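PDB 5Z7C: 3'3'-cGAMP-specific phosphodiesterase 3 from Vibrio cholerae O1 biovar El Tor str. N16961, which belongs to the HD-domain superfamily and carries two HD-type regions, the first incomplete, in one mostly helical chain. Local coordinates for residues A[310-315]-A[445-450]; A[41-46]-A[73-78]; A[158-163]-A[280-285]. The protein carries 2 engineered substitutions. All blocks are in the same frame, centred on the assembly; numbering follows the deposited sequence.

Contact 1 (A[310-315]-A[445-450]); sequences RQLAIS and PECFAA
Gln311 and Ala450 bring the two backbones closest together, with Gln311 CA 5.3 Å from Ala450 CA. The contact sets the end of helix 297-311 against the opening turns of helix 446-456. At Ala313 the chain leaves helical geometry with a positive phi (58°), and two bonds back into the last turn complete a Schellman motif. Leu312, just before Ala313, leans its side chain on the neighbouring helix.

Two side chains share the methyl of Ala450. Gln311 meets it through its aliphatic root, its CB lying 3.5 Å from Ala450 CB, while Gln311 CG rests 3.2 Å from Ala450 O; the Gln311 chain then bends at chi2. Leu312 comes in beside this, with CD2 3.7 Å from Ala450 CB and 3.8 Å from Glu446 O. Its chi2 of -175° swings CD1 anti to CA, and the other branch therefore takes the Ala450 side, whereas CD1 faces Cys447 SG at 4.4 Å. The CG of Glu446 flanks Leu312 CD2. Ile406 of helix 397-416 touches both Leu312 and Cys447 and so adds a third helix to the cluster.

The contact is mainly apolar, a worked example of a leucine at the C-terminal end of a Schellman-terminated helix packing on the first turns of another helix, at the periphery of the helical second HD region.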
loop_
_atom_site.group_PDB
_atom_site.type_symbol
_atom_site.label_atom_id
_atom_site.label_comp_id
_atom_site.label_asym_id
_atom_site.label_seq_id
_atom_site.Cartn_x
_atom_site.Cartn_y
_atom_site.Cartn_z
ATOM N N ARG A 310 -6.806 -26.090 6.331
ATOM C CA ARG A 310 -6.382 -27.445 6.552
ATOM C C ARG A 310 -7.586 -28.307 6.793
ATOM O O ARG A 310 -7.646 -29.443 6.389
ATOM C CB ARG A 310 -5.452 -27.517 7.743
ATOM C CG ARG A 310 -4.171 -26.766 7.575
ATOM C CD ARG A 310 -3.245 -27.058 8.705
ATOM N NE ARG A 310 -2.070 -26.205 8.691
ATOM C CZ ARG A 310 -1.000 -26.424 9.429
ATOM N NH1 ARG A 310 -0.964 -27.451 10.246
ATOM N NH2 ARG A 310 0.028 -25.617 9.360
ATOM N N GLN A 311 -8.543 -27.756 7.499
ATOM C CA GLN A 311 -9.758 -28.466 7.795
ATOM C C GLN A 311 -10.536 -28.779 6.544
ATOM O O GLN A 311 -11.176 -29.798 6.456
ATOM C CB GLN A 311 -10.603 -27.704 8.786
ATOM C CG GLN A 311 -10.170 -27.903 10.200
ATOM C CD GLN A 311 -9.981 -29.345 10.558
ATOM O OE1 GLN A 311 -10.933 -30.090 10.669
ATOM N NE2 GLN A 311 -8.751 -29.744 10.755
ATOM N N LEU A 312 -10.477 -27.889 5.574
ATOM C CA LEU A 312 -11.220 -28.050 4.347
ATOM C C LEU A 312 -10.455 -28.877 3.370
ATOM O O LEU A 312 -10.888 -29.079 2.269
ATOM C CB LEU A 312 -11.500 -26.710 3.725
ATOM C CG LEU A 312 -12.386 -25.836 4.568
ATOM C CD1 LEU A 312 -12.707 -24.598 3.844
ATOM C CD2 LEU A 312 -13.611 -26.584 4.889
ATOM N N ALA A 313 -9.306 -29.351 3.778
ATOM C CA ALA A 313 -8.510 -30.174 2.912
ATOM C C ALA A 313 -8.161 -29.465 1.625
ATOM O O ALA A 313 -8.170 -30.050 0.565
ATOM C CB ALA A 313 -9.229 -31.426 2.634
ATOM N N ILE A 314 -7.844 -28.191 1.732
ATOM C CA ILE A 314 -7.351 -27.434 0.610
ATOM C C ILE A 314 -5.921 -27.839 0.306
ATOM O O ILE A 314 -5.194 -28.272 1.173
ATOM C CB ILE A 314 -7.553 -25.941 0.838
ATOM C CG1 ILE A 314 -8.983 -25.589 0.508
ATOM C CG2 ILE A 314 -6.669 -25.112 -0.028
ATOM C CD1 ILE A 314 -9.572 -24.644 1.404
ATOM N N SER A 315 -5.545 -27.701 -0.953
ATOM C CA SER A 315 -4.264 -28.165 -1.443
ATOM C C SER A 315 -3.161 -27.305 -0.930
ATOM O O SER A 315 -3.398 -26.193 -0.547
ATOM C CB SER A 315 -4.229 -28.084 -2.948
ATOM O OG SER A 315 -4.256 -26.740 -3.358
ATOM N N PRO A 445 -20.660 -21.157 6.702
ATOM C CA PRO A 445 -20.775 -22.213 7.675
ATOM C C PRO A 445 -20.021 -23.451 7.274
ATOM O O PRO A 445 -20.083 -24.423 7.983
ATOM C CB PRO A 445 -22.254 -22.502 7.643
ATOM C CG PRO A 445 -22.637 -22.276 6.284
ATOM C CD PRO A 445 -21.725 -21.265 5.697
ATOM N N GLU A 446 -19.312 -23.440 6.164
ATOM C CA GLU A 446 -18.495 -24.581 5.857
ATOM C C GLU A 446 -17.203 -24.258 6.520
ATOM O O GLU A 446 -16.458 -25.115 6.946
ATOM C CB GLU A 446 -18.317 -24.708 4.368
ATOM C CG GLU A 446 -17.541 -25.905 3.975
ATOM C CD GLU A 446 -17.426 -26.025 2.499
ATOM O OE1 GLU A 446 -17.929 -25.138 1.798
ATOM O OE2 GLU A 446 -16.835 -27.010 2.034
ATOM N N CYS A 447 -16.982 -22.968 6.619
ATOM C CA CYS A 447 -15.790 -22.432 7.158
ATOM C C CYS A 447 -15.958 -22.377 8.622
ATOM O O CYS A 447 -15.080 -22.772 9.352
ATOM C CB CYS A 447 -15.593 -21.037 6.607
ATOM S SG CYS A 447 -15.177 -21.074 4.914
ATOM N N PHE A 448 -17.099 -21.898 9.070
ATOM C CA PHE A 448 -17.304 -21.811 10.493
ATOM C C PHE A 448 -17.085 -23.137 11.152
ATOM O O PHE A 448 -16.531 -23.209 12.213
ATOM C CB PHE A 448 -18.688 -21.359 10.838
ATOM C CG PHE A 448 -19.000 -21.545 12.267
ATOM C CD1 PHE A 448 -18.720 -20.560 13.174
ATOM C CD2 PHE A 448 -19.528 -22.724 12.719
ATOM C CE1 PHE A 448 -18.980 -20.741 14.490
ATOM C CE2 PHE A 448 -19.787 -22.900 14.034
ATOM C CZ PHE A 448 -19.512 -21.909 14.916
ATOM N N ALA A 449 -17.529 -24.199 10.527
ATOM C CA ALA A 449 -17.317 -25.501 11.088
ATOM C C ALA A 449 -15.863 -25.834 11.075
ATOM O O ALA A 449 -15.331 -26.365 12.021
ATOM C CB ALA A 449 -18.057 -26.500 10.291
ATOM N N ALA A 450 -15.222 -25.538 9.969
ATOM C CA ALA A 450 -13.819 -25.830 9.826
ATOM C C ALA A 450 -13.026 -25.046 10.835
ATOM O O ALA A 450 -12.047 -25.530 11.344
ATOM C CB ALA A 450 -13.368 -25.522 8.454
#

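Contact 2 (A[41-46]-A[73-78]); sequences PEHCIR and LLKDAG
His43 and Lys75 meet with their side chains crossing at about a right angle. Lys75 NZ stands 3.3 Å from His43 NE2 and 3.5 Å from His43 CD2, so it approaches the NE2-CD2 side of the ring, obliquely. The histidine is carried there by a CG anti to its backbone N (chi1 175°), which turns the ring from the first turn of helix 43-56 toward the opposite loop. Its other nitrogen, ND1, is hydrogen-bonded to Asp206 of helix 194-211, a bond that should hold the ring's rotation, and the second oxygen of that carboxylate takes a salt bridge from Arg46. Gln203 of the same helix touches both His43 and Lys75.

Lys75 leaves its backbone with CG between N and the carbonyl carbon (chi1 67°) and bends twice near its tip. This folds NZ back toward the neighbouring Asp76, whose OD2 it reaches in a weak salt bridge of 3.4 Å. Cys44 comes next to this polar pair, its CB directed at the loop: SG is 3.6 Å from Leu73 O, 4.1 Å from Lys75 NZ and 4.3 Å from Asp76 OD2.

His43 and Asp76 keep the first histidine and the paired aspartate of the HD signature. The Lys75-Asp76 pair, in LLKDAG, lies at the position of the His-Asp doublet that names the family (LLHDIG in the second HD region), and Gln203 probably stands where the family has its last aspartate, consistent with a degenerate HD site.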
loop_
_atom_site.group_PDB
_atom_site.type_symbol
_atom_site.label_atom_id
_atom_site.label_comp_id
_atom_site.label_asym_id
_atom_site.label_seq_id
_atom_site.Cartn_x
_atom_site.Cartn_y
_atom_site.Cartn_z
ATOM N N PRO A 41 -7.690 8.721 -5.119
ATOM C CA PRO A 41 -7.886 7.288 -5.314
ATOM C C PRO A 41 -6.837 6.580 -6.168
ATOM O O PRO A 41 -6.417 5.505 -5.763
ATOM C CB PRO A 41 -9.236 7.237 -6.004
ATOM C CG PRO A 41 -9.964 8.363 -5.415
ATOM C CD PRO A 41 -8.973 9.430 -5.067
ATOM N N GLU A 42 -6.430 7.116 -7.303
ATOM C CA GLU A 42 -5.406 6.423 -8.049
ATOM C C GLU A 42 -4.475 7.548 -8.348
ATOM O O GLU A 42 -4.388 8.037 -9.449
ATOM C CB GLU A 42 -5.958 5.816 -9.330
ATOM C CG GLU A 42 -6.940 4.694 -9.165
ATOM C CD GLU A 42 -7.475 4.217 -10.489
ATOM O OE1 GLU A 42 -7.224 4.883 -11.502
ATOM O OE2 GLU A 42 -8.139 3.169 -10.523
ATOM N N HIS A 43 -3.825 8.010 -7.305
ATOM C CA HIS A 43 -2.815 8.998 -7.460
ATOM C C HIS A 43 -1.543 8.454 -8.042
ATOM O O HIS A 43 -0.990 9.022 -8.947
ATOM C CB HIS A 43 -2.533 9.618 -6.110
ATOM C CG HIS A 43 -1.405 10.578 -6.134
ATOM N ND1 HIS A 43 -1.436 11.718 -6.891
ATOM C CD2 HIS A 43 -0.199 10.550 -5.537
ATOM C CE1 HIS A 43 -0.298 12.359 -6.750
ATOM N NE2 HIS A 43 0.468 11.672 -5.931
ATOM N N CYS A 44 -1.068 7.341 -7.523
ATOM C CA CYS A 44 0.185 6.796 -7.988
ATOM C C CYS A 44 0.071 6.470 -9.436
ATOM O O CYS A 44 1.002 6.664 -10.179
ATOM C CB CYS A 44 0.550 5.542 -7.231
ATOM S SG CYS A 44 1.696 5.854 -5.933
ATOM N N ILE A 45 -1.081 5.985 -9.842
ATOM C CA ILE A 45 -1.245 5.568 -11.196
ATOM C C ILE A 45 -1.075 6.716 -12.131
ATOM O O ILE A 45 -0.446 6.586 -13.141
ATOM C CB ILE A 45 -2.601 4.952 -11.391
ATOM C CG1 ILE A 45 -2.723 3.718 -10.527
ATOM C CG2 ILE A 45 -2.763 4.503 -12.770
ATOM C CD1 ILE A 45 -1.596 2.781 -10.702
ATOM N N ARG A 46 -1.662 7.843 -11.787
ATOM C CA ARG A 46 -1.573 9.053 -12.575
ATOM C C ARG A 46 -0.181 9.619 -12.673
ATOM O O ARG A 46 0.180 10.147 -13.691
ATOM C CB ARG A 46 -2.550 10.081 -12.071
ATOM C CG ARG A 46 -3.964 9.730 -12.410
ATOM C CD ARG A 46 -4.944 10.802 -12.025
ATOM N NE ARG A 46 -4.769 11.207 -10.650
ATOM C CZ ARG A 46 -5.475 10.732 -9.641
ATOM N NH1 ARG A 46 -6.413 9.838 -9.847
ATOM N NH2 ARG A 46 -5.234 11.155 -8.428
ATOM N N LEU A 73 5.894 4.475 -9.365
ATOM C CA LEU A 73 4.950 3.660 -8.640
ATOM C C LEU A 73 5.248 3.532 -7.172
ATOM O O LEU A 73 4.378 3.507 -6.362
ATOM C CB LEU A 73 4.885 2.287 -9.284
ATOM C CG LEU A 73 4.357 2.119 -10.694
ATOM C CD1 LEU A 73 4.515 0.750 -11.159
ATOM C CD2 LEU A 73 2.951 2.497 -10.774
ATOM N N LEU A 74 6.507 3.461 -6.844
ATOM C CA LEU A 74 6.955 3.184 -5.512
ATOM C C LEU A 74 7.424 4.385 -4.738
ATOM O O LEU A 74 8.104 4.230 -3.762
ATOM C CB LEU A 74 8.104 2.220 -5.571
ATOM C CG LEU A 74 7.789 0.788 -5.914
ATOM C CD1 LEU A 74 9.064 0.059 -5.968
ATOM C CD2 LEU A 74 6.930 0.224 -4.867
ATOM N N LYS A 75 7.070 5.576 -5.154
ATOM C CA LYS A 75 7.626 6.758 -4.538
ATOM C C LYS A 75 7.286 6.905 -3.066
ATOM O O LYS A 75 8.087 7.348 -2.276
ATOM C CB LYS A 75 7.239 7.998 -5.314
ATOM C CG LYS A 75 5.817 8.300 -5.269
ATOM C CD LYS A 75 5.429 9.133 -6.429
ATOM C CE LYS A 75 4.493 10.204 -6.033
ATOM N NZ LYS A 75 3.135 9.693 -5.862
ATOM N N ASP A 76 6.092 6.477 -2.709
ATOM C CA ASP A 76 5.530 6.671 -1.396
ATOM C C ASP A 76 5.690 5.459 -0.516
ATOM O O ASP A 76 5.032 5.325 0.472
ATOM C CB ASP A 76 4.060 6.990 -1.528
ATOM C CG ASP A 76 3.812 8.281 -2.219
ATOM O OD1 ASP A 76 4.717 9.097 -2.271
ATOM O OD2 ASP A 76 2.708 8.493 -2.704
ATOM N N ALA A 77 6.566 4.569 -0.901
ATOM C CA ALA A 77 6.734 3.319 -0.220
ATOM C C ALA A 77 7.177 3.573 1.184
ATOM O O ALA A 77 6.786 2.883 2.094
ATOM C CB ALA A 77 7.734 2.515 -0.922
ATOM N N GLY A 78 7.973 4.608 1.338
ATOM C CA GLY A 78 8.468 5.055 2.618
ATOM C C GLY A 78 7.442 5.537 3.612
ATOM O O GLY A 78 7.617 5.345 4.796
#

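Contact 3 (A[158-163]-A[280-285]); sequences ARELRF and VTAFGK
Glu160 lays its carboxylate over Ala282, OE2 coming 3.6 Å from Ala282 CA and 3.8 Å from Ala282 CB. A chi1 of -140°, away from the usual staggered positions, and an extended chain beyond CG together carry the acid from helix 141-160 across to helix 273-290. There it meets Lys285, which stands one turn after Ala282 and is fully stretched, its chi2 to chi4 all near 179°. The two side chains cross at about a right angle, and their charged ends form a long salt bridge, with Glu160 OE2 3.7 Å from Lys285 NZ.

Leu161 works on the inner side. Its CG lies anti to the carbonyl carbon (chi1 -61°), and from there the two branches divide the labour: CD2 touches Ala282 CB at 3.7 Å, while CD1 approaches the Phe283 ring obliquely, 4.4 Å from CE1. Met26 and Leu74 also touch this leucine, and Tyr275 OH is hydrogen-bonded to its carbonyl oxygen.

Chemically the contact is graded, from a leucine, an alanine and a phenylalanine buried inside to an acid and an exposed lysine at the margin. Cohesion probably rests on van der Waals packing, including that of the carboxylate on Ala282, with the long ion pair adding modest attraction.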
loop_
_atom_site.group_PDB
_atom_site.type_symbol
_atom_site.label_atom_id
_atom_site.label_comp_id
_atom_site.label_asym_id
_atom_site.label_seq_id
_atom_site.Cartn_x
_atom_site.Cartn_y
_atom_site.Cartn_z
ATOM N N ALA A 158 12.579 -0.555 -2.200
ATOM C CA ALA A 158 12.896 -0.782 -3.573
ATOM C C ALA A 158 13.956 -1.817 -3.659
ATOM O O ALA A 158 13.916 -2.666 -4.499
ATOM C CB ALA A 158 13.371 0.463 -4.179
ATOM N N ARG A 159 14.931 -1.734 -2.792
ATOM C CA ARG A 159 15.990 -2.703 -2.784
ATOM C C ARG A 159 15.483 -4.082 -2.438
ATOM O O ARG A 159 15.917 -5.056 -2.994
ATOM C CB ARG A 159 17.089 -2.275 -1.839
ATOM C CG ARG A 159 17.758 -1.030 -2.260
ATOM C CD ARG A 159 19.087 -0.860 -1.604
ATOM N NE ARG A 159 19.656 0.431 -1.932
ATOM C CZ ARG A 159 19.517 1.508 -1.187
ATOM N NH1 ARG A 159 18.838 1.446 -0.072
ATOM N NH2 ARG A 159 20.049 2.638 -1.565
ATOM N N GLU A 160 14.570 -4.161 -1.496
ATOM C CA GLU A 160 14.052 -5.430 -1.078
ATOM C C GLU A 160 13.339 -6.057 -2.227
ATOM O O GLU A 160 13.369 -7.245 -2.406
ATOM C CB GLU A 160 13.123 -5.275 0.094
ATOM C CG GLU A 160 13.290 -6.353 1.102
ATOM C CD GLU A 160 12.368 -6.203 2.263
ATOM O OE1 GLU A 160 12.157 -5.064 2.694
ATOM O OE2 GLU A 160 11.854 -7.217 2.747
ATOM N N LEU A 161 12.729 -5.233 -3.038
ATOM C CA LEU A 161 11.949 -5.708 -4.136
ATOM C C LEU A 161 12.806 -5.953 -5.338
ATOM O O LEU A 161 12.315 -6.287 -6.383
ATOM C CB LEU A 161 10.875 -4.719 -4.477
ATOM C CG LEU A 161 9.873 -4.429 -3.398
ATOM C CD1 LEU A 161 8.923 -3.468 -3.921
ATOM C CD2 LEU A 161 9.153 -5.641 -3.084
ATOM N N ARG A 162 14.099 -5.808 -5.157
ATOM C CA ARG A 162 15.052 -6.181 -6.160
ATOM C C ARG A 162 14.919 -5.301 -7.365
ATOM O O ARG A 162 14.994 -5.780 -8.469
ATOM C CB ARG A 162 14.707 -7.547 -6.684
ATOM C CG ARG A 162 14.407 -8.535 -5.616
ATOM C CD ARG A 162 15.609 -8.790 -4.773
ATOM N NE ARG A 162 15.653 -10.172 -4.333
ATOM C CZ ARG A 162 15.597 -10.555 -3.066
ATOM N NH1 ARG A 162 15.494 -9.650 -2.103
ATOM N NH2 ARG A 162 15.641 -11.842 -2.759
ATOM N N PHE A 163 14.702 -4.022 -7.160
ATOM C CA PHE A 163 14.875 -3.035 -8.186
ATOM C C PHE A 163 16.264 -2.474 -8.096
ATOM O O PHE A 163 16.960 -2.717 -7.148
ATOM C CB PHE A 163 13.809 -1.980 -8.105
ATOM C CG PHE A 163 12.461 -2.486 -8.404
ATOM C CD1 PHE A 163 12.071 -2.707 -9.674
ATOM C CD2 PHE A 163 11.588 -2.760 -7.415
ATOM C CE1 PHE A 163 10.851 -3.178 -9.942
ATOM C CE2 PHE A 163 10.366 -3.224 -7.689
ATOM C CZ PHE A 163 9.996 -3.436 -8.944
ATOM N N VAL A 280 5.574 -10.074 -0.678
ATOM C CA VAL A 280 4.723 -10.164 0.470
ATOM C C VAL A 280 5.466 -9.799 1.708
ATOM O O VAL A 280 5.011 -9.048 2.523
ATOM C CB VAL A 280 4.241 -11.569 0.608
ATOM C CG1 VAL A 280 3.324 -11.704 1.737
ATOM C CG2 VAL A 280 3.580 -11.958 -0.625
ATOM N N THR A 281 6.643 -10.343 1.825
ATOM C CA THR A 281 7.456 -10.083 2.958
ATOM C C THR A 281 7.787 -8.622 3.032
ATOM O O THR A 281 7.763 -8.054 4.092
ATOM C CB THR A 281 8.715 -10.905 2.867
ATOM O OG1 THR A 281 8.359 -12.278 2.741
ATOM C CG2 THR A 281 9.520 -10.754 4.076
ATOM N N ALA A 282 8.109 -8.005 1.922
ATOM C CA ALA A 282 8.405 -6.607 1.945
ATOM C C ALA A 282 7.232 -5.782 2.360
ATOM O O ALA A 282 7.365 -4.867 3.109
ATOM C CB ALA A 282 8.835 -6.180 0.604
ATOM N N PHE A 283 6.090 -6.040 1.775
ATOM C CA PHE A 283 4.898 -5.260 2.047
ATOM C C PHE A 283 4.396 -5.417 3.456
ATOM O O PHE A 283 3.850 -4.507 4.023
ATOM C CB PHE A 283 3.807 -5.527 1.031
ATOM C CG PHE A 283 3.873 -4.641 -0.152
ATOM C CD1 PHE A 283 4.862 -4.784 -1.065
ATOM C CD2 PHE A 283 2.954 -3.665 -0.348
ATOM C CE1 PHE A 283 4.922 -3.981 -2.145
ATOM C CE2 PHE A 283 3.020 -2.872 -1.427
ATOM C CZ PHE A 283 4.008 -3.026 -2.321
ATOM N N GLY A 284 4.588 -6.585 4.021
ATOM C CA GLY A 284 4.105 -6.850 5.350
ATOM C C GLY A 284 4.781 -5.913 6.298
ATOM O O GLY A 284 4.196 -5.443 7.237
ATOM N N LYS A 285 6.037 -5.647 6.039
ATOM C CA LYS A 285 6.760 -4.687 6.813
ATOM C C LYS A 285 6.157 -3.329 6.630
ATOM O O LYS A 285 6.080 -2.571 7.572
ATOM C CB LYS A 285 8.221 -4.689 6.443
ATOM C CG LYS A 285 8.896 -5.956 6.825
ATOM C CD LYS A 285 10.319 -5.947 6.434
ATOM C CE LYS A 285 10.970 -7.217 6.853
ATOM N NZ LYS A 285 12.393 -7.239 6.448
#

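From the N terminus, contact 2 comes first: it closes the short loop of helices 43-56 and 62-73, 26 residues lying between its segments. Contact 3 follows, spanning 116 residues and joining the end of helix 141-160 in the first HD region to helix 273-290, which runs into the second HD region. Contact 1, spanning 129 residues, then brings helix 446-456 back against the end of helix 297-311. All three lie in series, without nesting or crossing. Contacts 2 and 3 are joined by packing through Leu74, whose CD1 is 3.9 Å from Phe163 CE2. Contact 1 stands apart, its centre about 31 Å from that of contact 3, although helices 273-290 and 297-311 are consecutive.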